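Local coordinates for polysaccharide deacetylase-like protein (Bacillus anthracis, PDB 4V33), which is a putative polysaccharide deacetylase, required for osmotic stability and cell shape maintenance, that probably removes acetyl groups from a cell-wall polysaccharide using a bound zinc ion, at residues K113-A121 / L133-Q142; D162-Q173 / R345-F355. All blocks are in the same frame, centred on the assembly; numbering follows the deposited sequence.

Overall arrangement
Interaction 1 pairs the two strands of a beta hairpin in the N-terminal beta domain, whereas interaction 2 joins two parts of the deacetylase domain that lie 172 residues apart in sequence. The contacts follow one another along the chain, on opposite sides of its centre. The centres of interactions 1 and 2 are 36 Å apart, and the nearest atoms of interactions 1 and 2 about 16 Å apart. Interaction 2 is the one near the zinc site formed by Asp206, His264 and His268: the side chain of Leu163 is about 7 Å from the zinc ion, and that of Arg345 about 6 Å from an acetate probably taken up from the crystallisation liquor. Interaction 1 reaches the deacetylase part through Glu116, Glu141 and Gln142.

Interaction 1: K113-A121 / L133-Q142; sequences KRGEFQIEA and LTKSAITFEQ
Arg114 grips the backbone of Glu141 side-on, NE and NH2 both giving hydrogen bonds to Glu141 O, each at 3.0 Å. The acceptor lies in the guanidinium plane, yet both nitrogens approach from one face of its carbonyl. A bend at chi3 (57°) turns the edge of the guanidinium to this oxygen and brings one of its faces against Phe140 CB; NH1 goes on to Ser58 O. From here the antiparallel hairpin runs through the hydrogen-bonded pairs Gly115-Phe140, Phe117-Ile138 and Ile119-Ser136. Phe117 N meets Ile138 O at 2.8 Å and 170°. At the far end Leu133 and Thr134 both face Ala121, a classic beta bulge.

The packed side carries Phe117, Ile119, Ile138 and Phe140. The two rings stand almost perpendicular, Phe117 CE1 lying 3.9 Å from Phe140 CD1, while CG2 of Ile138 touches both Phe117 CB, at 3.8 Å, and Ile119 CD1. The other side is looser and polar. Water links Glu116 OE2 to Thr139 OG1; OE2 also forms a salt bridge with Lys195, and OE1 is hydrogen-bonded to Thr82. Glu120 and Lys135 run side by side, touching through their aliphatic carbons; Glu120 OE2 and Lys135 NZ stay 4.9 Å apart, and OE2 pairs with Lys86.

This hairpin belongs to a beta domain consistent with the fibronectin type III fold. Strand 130-140 is an outer strand of a four-stranded sheet, and strand 115-124 pairs on its other edge with 74-81. Strands 48-51 and 60-66 cover the apolar face, Ile49 and Ile63 reaching Ile119.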
# COMPACT_ATOMS: atom_id res chain seq x y z
N LYS A 113 -10.82 4.47 13.17
CA LYS A 113 -10.06 4.52 11.93
C LYS A 113 -8.64 5.03 12.15
O LYS A 113 -8.36 5.75 13.09
CB LYS A 113 -10.78 5.39 10.90
CG LYS A 113 -12.10 4.84 10.39
CD LYS A 113 -12.90 5.97 9.74
CE LYS A 113 -14.09 5.47 8.95
NZ LYS A 113 -14.79 6.61 8.28
N ARG A 114 -7.74 4.63 11.25
CA ARG A 114 -6.33 4.96 11.37
C ARG A 114 -5.84 5.71 10.12
O ARG A 114 -6.65 6.17 9.31
CB ARG A 114 -5.52 3.69 11.63
CG ARG A 114 -5.97 2.97 12.90
CD ARG A 114 -5.21 1.67 13.16
NE ARG A 114 -3.78 1.90 13.22
CZ ARG A 114 -3.14 2.33 14.31
NH1 ARG A 114 -3.81 2.58 15.43
NH2 ARG A 114 -1.83 2.52 14.27
N GLY A 115 -4.53 5.84 9.97
CA GLY A 115 -3.99 6.61 8.87
C GLY A 115 -3.60 8.03 9.25
O GLY A 115 -3.41 8.35 10.42
N GLU A 116 -3.48 8.87 8.23
CA GLU A 116 -3.09 10.27 8.41
C GLU A 116 -4.29 11.13 8.80
O GLU A 116 -5.35 11.09 8.16
CB GLU A 116 -2.46 10.81 7.14
CG GLU A 116 -1.91 12.23 7.26
CD GLU A 116 -1.46 12.77 5.92
OE1 GLU A 116 -2.32 13.17 5.12
OE2 GLU A 116 -0.24 12.77 5.66
N PHE A 117 -4.10 11.90 9.86
CA PHE A 117 -5.08 12.89 10.29
C PHE A 117 -4.45 14.27 10.13
O PHE A 117 -3.36 14.52 10.64
CB PHE A 117 -5.43 12.69 11.76
CG PHE A 117 -6.18 11.42 12.06
CD1 PHE A 117 -5.52 10.20 12.10
CD2 PHE A 117 -7.54 11.46 12.33
CE1 PHE A 117 -6.21 9.03 12.39
CE2 PHE A 117 -8.23 10.29 12.63
CZ PHE A 117 -7.56 9.07 12.65
N GLN A 118 -5.13 15.16 9.42
CA GLN A 118 -4.67 16.55 9.31
C GLN A 118 -5.22 17.39 10.46
O GLN A 118 -6.32 17.14 10.96
CB GLN A 118 -5.06 17.14 7.95
CG GLN A 118 -4.29 16.46 6.82
CD GLN A 118 -4.54 17.05 5.46
OE1 GLN A 118 -4.37 18.25 5.25
NE2 GLN A 118 -4.95 16.21 4.52
N ILE A 119 -4.42 18.36 10.90
CA ILE A 119 -4.75 19.21 12.03
C ILE A 119 -4.53 20.67 11.66
O ILE A 119 -3.43 21.05 11.26
CB ILE A 119 -3.87 18.88 13.27
CG1 ILE A 119 -3.95 17.39 13.61
CG2 ILE A 119 -4.29 19.74 14.47
CD1 ILE A 119 -2.87 16.92 14.60
N GLU A 120 -5.57 21.49 11.77
CA GLU A 120 -5.45 22.94 11.60
C GLU A 120 -5.84 23.60 12.90
O GLU A 120 -6.96 23.43 13.37
CB GLU A 120 -6.38 23.47 10.52
CG GLU A 120 -6.13 23.00 9.11
CD GLU A 120 -7.08 23.69 8.13
OE1 GLU A 120 -8.03 24.37 8.59
OE2 GLU A 120 -6.87 23.56 6.91
N ALA A 121 -4.93 24.38 13.46
CA ALA A 121 -5.20 25.05 14.73
C ALA A 121 -5.45 26.53 14.56
O ALA A 121 -4.73 27.21 13.82
CB ALA A 121 -4.05 24.83 15.69
N LEU A 133 -3.22 29.95 13.45
CA LEU A 133 -1.98 29.48 14.07
C LEU A 133 -1.17 28.68 13.06
O LEU A 133 -0.37 29.25 12.30
CB LEU A 133 -2.28 28.68 15.34
CG LEU A 133 -3.01 29.49 16.42
CD1 LEU A 133 -3.35 28.62 17.62
CD2 LEU A 133 -2.21 30.73 16.87
N THR A 134 -1.36 27.37 13.02
CA THR A 134 -0.54 26.54 12.15
C THR A 134 -1.24 25.22 11.80
O THR A 134 -2.34 24.94 12.30
CB THR A 134 0.84 26.30 12.80
OG1 THR A 134 1.71 25.60 11.89
CG2 THR A 134 0.70 25.51 14.10
N LYS A 135 -0.62 24.44 10.93
CA LYS A 135 -1.18 23.17 10.49
C LYS A 135 -0.14 22.08 10.67
O LYS A 135 1.06 22.35 10.63
CB LYS A 135 -1.57 23.24 9.01
CG LYS A 135 -2.51 24.38 8.65
CD LYS A 135 -2.78 24.40 7.15
CE LYS A 135 -3.78 25.48 6.78
NZ LYS A 135 -3.30 26.84 7.14
N SER A 136 -0.61 20.86 10.89
CA SER A 136 0.28 19.71 10.97
C SER A 136 -0.52 18.46 10.65
O SER A 136 -1.64 18.54 10.13
CB SER A 136 0.90 19.61 12.37
OG SER A 136 1.98 18.67 12.39
N ALA A 137 0.06 17.31 10.97
CA ALA A 137 -0.60 16.04 10.77
C ALA A 137 -0.04 15.03 11.75
O ALA A 137 1.06 15.19 12.28
CB ALA A 137 -0.41 15.55 9.33
N ILE A 138 -0.83 14.00 12.01
CA ILE A 138 -0.39 12.87 12.81
C ILE A 138 -0.82 11.59 12.10
O ILE A 138 -1.93 11.51 11.56
CB ILE A 138 -0.97 12.91 14.23
CG1 ILE A 138 -0.45 11.72 15.05
CG2 ILE A 138 -2.50 12.96 14.21
CD1 ILE A 138 -0.74 11.85 16.52
N THR A 139 0.06 10.60 12.07
CA THR A 139 -0.25 9.36 11.36
C THR A 139 -0.22 8.14 12.26
O THR A 139 0.81 7.83 12.87
CB THR A 139 0.72 9.15 10.18
OG1 THR A 139 0.58 10.22 9.24
CG2 THR A 139 0.40 7.82 9.48
N PHE A 140 -1.36 7.47 12.35
CA PHE A 140 -1.45 6.17 13.01
C PHE A 140 -1.36 5.10 11.93
O PHE A 140 -2.31 4.89 11.17
CB PHE A 140 -2.77 6.07 13.79
CG PHE A 140 -2.83 6.99 14.99
CD1 PHE A 140 -3.25 8.30 14.85
CD2 PHE A 140 -2.41 6.55 16.23
CE1 PHE A 140 -3.28 9.15 15.94
CE2 PHE A 140 -2.43 7.40 17.33
CZ PHE A 140 -2.87 8.70 17.18
N GLU A 141 -0.20 4.45 11.85
CA GLU A 141 0.11 3.56 10.73
C GLU A 141 -0.96 2.53 10.45
O GLU A 141 -1.43 1.85 11.36
CB GLU A 141 1.45 2.85 10.96
CG GLU A 141 2.66 3.75 10.91
CD GLU A 141 2.88 4.39 9.54
OE1 GLU A 141 2.37 3.85 8.54
OE2 GLU A 141 3.57 5.43 9.47
N GLN A 142 -1.37 2.45 9.19
CA GLN A 142 -2.34 1.45 8.76
C GLN A 142 -1.66 0.18 8.27
O GLN A 142 -0.60 0.23 7.64
CB GLN A 142 -3.21 1.99 7.62
CG GLN A 142 -4.00 3.21 8.00
CD GLN A 142 -5.16 3.48 7.06
OE1 GLN A 142 -6.31 3.49 7.48
NE2 GLN A 142 -4.85 3.75 5.79
O HOH W 1 -8.28 2.39 9.50
O HOH W 2 1.40 10.48 6.75

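Interaction 2: D162-Q173 / R345-F355; sequences DLFVSPANFEAQ and RIHHTTTVEQF
With CG anti to the backbone N in Asp162 (chi1 174°) and anti to the carbonyl carbon in His347 (chi1 -61°), carboxylate and imidazole meet in a hydrogen bond of 2.7 Å from His347 ND1 to Asp162 OD1. The oxygen lies in the imidazole plane and uses its syn lone pair, although the two flat groups are turned 48° apart. His348 binds the same segment twice: its backbone N donates to Asp162 O at 3.0 Å, and ND1 to Phe164 O at 2.7 Å, nearly in the ring plane. Near this histidine end, Val165 CG2 meets Ile346 CG2 at 3.9 Å. Asp162 OD2 stays 4.3 Å from Arg345 NH1, well out of the guanidinium plane; one water accepts from NH1 within reach of OD2. These bonds tie the loop after strand 341-345, part of a parallel sheet consistent with the distorted (beta/alpha) barrel of polysaccharide deacetylases, to the outlying strand 164-165, which pairs with 151-152. Each segment then enters a helix, N-capped by Ser166 or by Thr351, the latter in a capping box with Gln354. Between those helices Gln173 lies over the Phe355 ring, CB 3.7 Å from its centroid in a CH-pi contact, its amide nearly parallel to the ring. Gln173 OE1 bonds to Tyr149 OH, and a water connects NE2 to Thr350 O. Alongside, Ala172 CB packs on Val352 CG2 at 3.7 Å.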
# COMPACT_ATOMS: atom_id res chain seq x y z
N ASP A 162 -2.65 -25.73 -6.41
CA ASP A 162 -2.79 -24.69 -5.39
C ASP A 162 -2.56 -23.28 -5.94
O ASP A 162 -3.11 -22.30 -5.42
CB ASP A 162 -1.84 -24.96 -4.22
CG ASP A 162 -1.82 -23.84 -3.21
OD1 ASP A 162 -2.83 -23.65 -2.51
OD2 ASP A 162 -0.80 -23.13 -3.12
N LEU A 163 -1.76 -23.18 -7.00
CA LEU A 163 -1.40 -21.89 -7.56
C LEU A 163 -2.40 -21.37 -8.59
O LEU A 163 -2.18 -20.33 -9.20
CB LEU A 163 -0.01 -21.96 -8.19
CG LEU A 163 1.11 -22.29 -7.21
CD1 LEU A 163 2.45 -22.34 -7.95
CD2 LEU A 163 1.16 -21.29 -6.09
N PHE A 164 -3.50 -22.10 -8.79
CA PHE A 164 -4.57 -21.67 -9.69
C PHE A 164 -5.78 -21.14 -8.94
O PHE A 164 -6.38 -21.86 -8.16
CB PHE A 164 -5.05 -22.82 -10.57
CG PHE A 164 -4.09 -23.20 -11.66
CD1 PHE A 164 -2.93 -23.89 -11.36
CD2 PHE A 164 -4.35 -22.86 -12.98
CE1 PHE A 164 -2.04 -24.24 -12.37
CE2 PHE A 164 -3.46 -23.21 -13.99
CZ PHE A 164 -2.31 -23.90 -13.68
N VAL A 165 -6.15 -19.89 -9.21
CA VAL A 165 -7.43 -19.35 -8.75
C VAL A 165 -8.30 -19.15 -10.00
O VAL A 165 -7.86 -18.56 -10.97
CB VAL A 165 -7.24 -18.03 -7.98
CG1 VAL A 165 -8.57 -17.31 -7.74
CG2 VAL A 165 -6.52 -18.30 -6.66
N SER A 166 -9.52 -19.69 -10.00
CA SER A 166 -10.35 -19.59 -11.20
C SER A 166 -10.73 -18.14 -11.46
O SER A 166 -10.82 -17.35 -10.53
CB SER A 166 -11.61 -20.43 -11.05
OG SER A 166 -12.44 -19.92 -10.01
N PRO A 167 -10.96 -17.79 -12.73
CA PRO A 167 -11.41 -16.43 -13.03
C PRO A 167 -12.70 -16.07 -12.26
O PRO A 167 -12.82 -14.92 -11.82
CB PRO A 167 -11.65 -16.46 -14.54
CG PRO A 167 -10.61 -17.45 -15.02
CD PRO A 167 -10.58 -18.52 -13.96
N ALA A 168 -13.61 -17.02 -12.10
CA ALA A 168 -14.83 -16.76 -11.32
C ALA A 168 -14.53 -16.42 -9.86
O ALA A 168 -15.07 -15.46 -9.32
CB ALA A 168 -15.79 -17.94 -11.42
N ASN A 169 -13.68 -17.21 -9.22
CA ASN A 169 -13.33 -16.91 -7.83
C ASN A 169 -12.50 -15.64 -7.69
O ASN A 169 -12.68 -14.88 -6.72
CB ASN A 169 -12.64 -18.11 -7.16
CG ASN A 169 -13.61 -19.23 -6.88
OD1 ASN A 169 -14.83 -19.02 -6.86
ND2 ASN A 169 -13.09 -20.42 -6.64
N PHE A 170 -11.61 -15.39 -8.65
CA PHE A 170 -10.86 -14.14 -8.65
C PHE A 170 -11.82 -12.95 -8.73
O PHE A 170 -11.68 -11.98 -7.99
CB PHE A 170 -9.85 -14.08 -9.80
CG PHE A 170 -9.12 -12.78 -9.88
CD1 PHE A 170 -8.18 -12.44 -8.91
CD2 PHE A 170 -9.40 -11.86 -10.89
CE1 PHE A 170 -7.52 -11.22 -8.94
CE2 PHE A 170 -8.73 -10.63 -10.94
CZ PHE A 170 -7.79 -10.31 -9.97
N GLU A 171 -12.80 -13.03 -9.62
CA GLU A 171 -13.78 -11.96 -9.74
C GLU A 171 -14.53 -11.76 -8.43
O GLU A 171 -14.79 -10.62 -8.04
CB GLU A 171 -14.75 -12.22 -10.90
CG GLU A 171 -15.76 -11.10 -11.08
CD GLU A 171 -16.55 -11.20 -12.37
OE1 GLU A 171 -16.08 -11.87 -13.32
OE2 GLU A 171 -17.64 -10.60 -12.43
N ALA A 172 -14.89 -12.85 -7.76
CA ALA A 172 -15.65 -12.75 -6.52
C ALA A 172 -14.81 -12.07 -5.44
O ALA A 172 -15.34 -11.29 -4.64
CB ALA A 172 -16.11 -14.13 -6.05
N GLN A 173 -13.52 -12.36 -5.43
CA GLN A 173 -12.59 -11.75 -4.47
C GLN A 173 -12.42 -10.25 -4.75
O GLN A 173 -12.48 -9.43 -3.83
CB GLN A 173 -11.25 -12.49 -4.50
CG GLN A 173 -11.38 -13.90 -3.91
CD GLN A 173 -10.27 -14.84 -4.37
OE1 GLN A 173 -9.21 -14.40 -4.84
NE2 GLN A 173 -10.51 -16.13 -4.22
N ARG A 345 -1.05 -15.08 0.98
CA ARG A 345 -1.18 -16.05 -0.10
C ARG A 345 -2.65 -16.41 -0.33
O ARG A 345 -3.36 -16.76 0.60
CB ARG A 345 -0.40 -17.31 0.26
CG ARG A 345 -0.53 -18.43 -0.75
CD ARG A 345 0.29 -19.67 -0.33
NE ARG A 345 1.73 -19.44 -0.37
CZ ARG A 345 2.47 -19.54 -1.47
NH1 ARG A 345 1.91 -19.84 -2.63
NH2 ARG A 345 3.79 -19.33 -1.40
N ILE A 346 -3.09 -16.30 -1.58
CA ILE A 346 -4.41 -16.81 -1.95
C ILE A 346 -4.26 -18.19 -2.59
O ILE A 346 -3.39 -18.40 -3.44
CB ILE A 346 -5.17 -15.85 -2.88
CG1 ILE A 346 -5.26 -14.46 -2.25
CG2 ILE A 346 -6.56 -16.42 -3.19
CD1 ILE A 346 -5.77 -14.44 -0.81
N HIS A 347 -5.10 -19.14 -2.17
CA HIS A 347 -5.01 -20.52 -2.61
C HIS A 347 -6.13 -20.88 -3.58
O HIS A 347 -7.18 -20.23 -3.61
CB HIS A 347 -5.16 -21.46 -1.41
CG HIS A 347 -4.10 -21.28 -0.37
ND1 HIS A 347 -2.92 -22.00 -0.39
CD2 HIS A 347 -4.05 -20.49 0.73
CE1 HIS A 347 -2.19 -21.65 0.66
NE2 HIS A 347 -2.85 -20.74 1.35
N HIS A 348 -5.92 -21.95 -4.34
CA HIS A 348 -6.97 -22.52 -5.19
C HIS A 348 -8.28 -22.72 -4.43
O HIS A 348 -9.37 -22.51 -4.97
CB HIS A 348 -6.50 -23.87 -5.74
CG HIS A 348 -7.52 -24.57 -6.58
ND1 HIS A 348 -7.82 -24.17 -7.87
CD2 HIS A 348 -8.30 -25.64 -6.34
CE1 HIS A 348 -8.74 -24.97 -8.37
NE2 HIS A 348 -9.05 -25.87 -7.46
N THR A 349 -8.17 -23.13 -3.17
CA THR A 349 -9.34 -23.45 -2.35
C THR A 349 -9.92 -22.28 -1.55
O THR A 349 -10.93 -22.44 -0.86
CB THR A 349 -9.01 -24.56 -1.34
OG1 THR A 349 -7.94 -24.13 -0.49
CG2 THR A 349 -8.61 -25.85 -2.05
N THR A 350 -9.27 -21.12 -1.61
CA THR A 350 -9.69 -19.96 -0.81
C THR A 350 -11.10 -19.51 -1.18
O THR A 350 -11.38 -19.27 -2.34
CB THR A 350 -8.71 -18.80 -0.99
OG1 THR A 350 -7.42 -19.19 -0.49
CG2 THR A 350 -9.20 -17.56 -0.23
N THR A 351 -11.97 -19.40 -0.18
CA THR A 351 -13.33 -18.89 -0.36
C THR A 351 -13.31 -17.37 -0.17
O THR A 351 -12.32 -16.81 0.30
CB THR A 351 -14.30 -19.48 0.67
OG1 THR A 351 -13.96 -19.00 1.99
CG2 THR A 351 -14.24 -21.01 0.66
N VAL A 352 -14.42 -16.71 -0.48
CA VAL A 352 -14.48 -15.27 -0.26
C VAL A 352 -14.41 -14.95 1.24
O VAL A 352 -13.80 -13.95 1.63
CB VAL A 352 -15.72 -14.64 -0.91
CG1 VAL A 352 -15.79 -13.14 -0.61
CG2 VAL A 352 -15.67 -14.85 -2.40
N GLU A 353 -15.00 -15.81 2.06
CA GLU A 353 -14.95 -15.65 3.50
C GLU A 353 -13.51 -15.75 4.02
O GLU A 353 -13.08 -14.96 4.86
CB GLU A 353 -15.84 -16.69 4.18
CG GLU A 353 -17.35 -16.51 3.92
CD GLU A 353 -17.80 -16.93 2.51
OE1 GLU A 353 -17.16 -17.78 1.85
OE2 GLU A 353 -18.86 -16.41 2.08
N GLN A 354 -12.77 -16.73 3.53
CA GLN A 354 -11.37 -16.88 3.93
C GLN A 354 -10.53 -15.71 3.44
O GLN A 354 -9.65 -15.21 4.15
CB GLN A 354 -10.81 -18.21 3.41
CG GLN A 354 -11.33 -19.41 4.16
CD GLN A 354 -10.93 -20.72 3.52
OE1 GLN A 354 -10.91 -20.84 2.29
NE2 GLN A 354 -10.63 -21.72 4.35
N PHE A 355 -10.80 -15.28 2.21
CA PHE A 355 -10.16 -14.11 1.62
C PHE A 355 -10.39 -12.89 2.52
O PHE A 355 -9.43 -12.21 2.93
CB PHE A 355 -10.78 -13.88 0.22
CG PHE A 355 -10.30 -12.63 -0.49
CD1 PHE A 355 -9.10 -12.64 -1.18
CD2 PHE A 355 -11.08 -11.48 -0.50
CE1 PHE A 355 -8.67 -11.49 -1.86
CE2 PHE A 355 -10.66 -10.35 -1.18
CZ PHE A 355 -9.45 -10.35 -1.85
O HOH W 3 -3.18 -19.47 -5.97
O HOH W 4 -5.33 -24.84 -2.56
O HOH W 5 -0.90 -20.30 -3.34
O HOH W 6 -10.18 -20.51 -6.92
O HOH W 7 -13.09 -17.48 -3.66
O HOH W 8 -9.67 -19.07 -4.56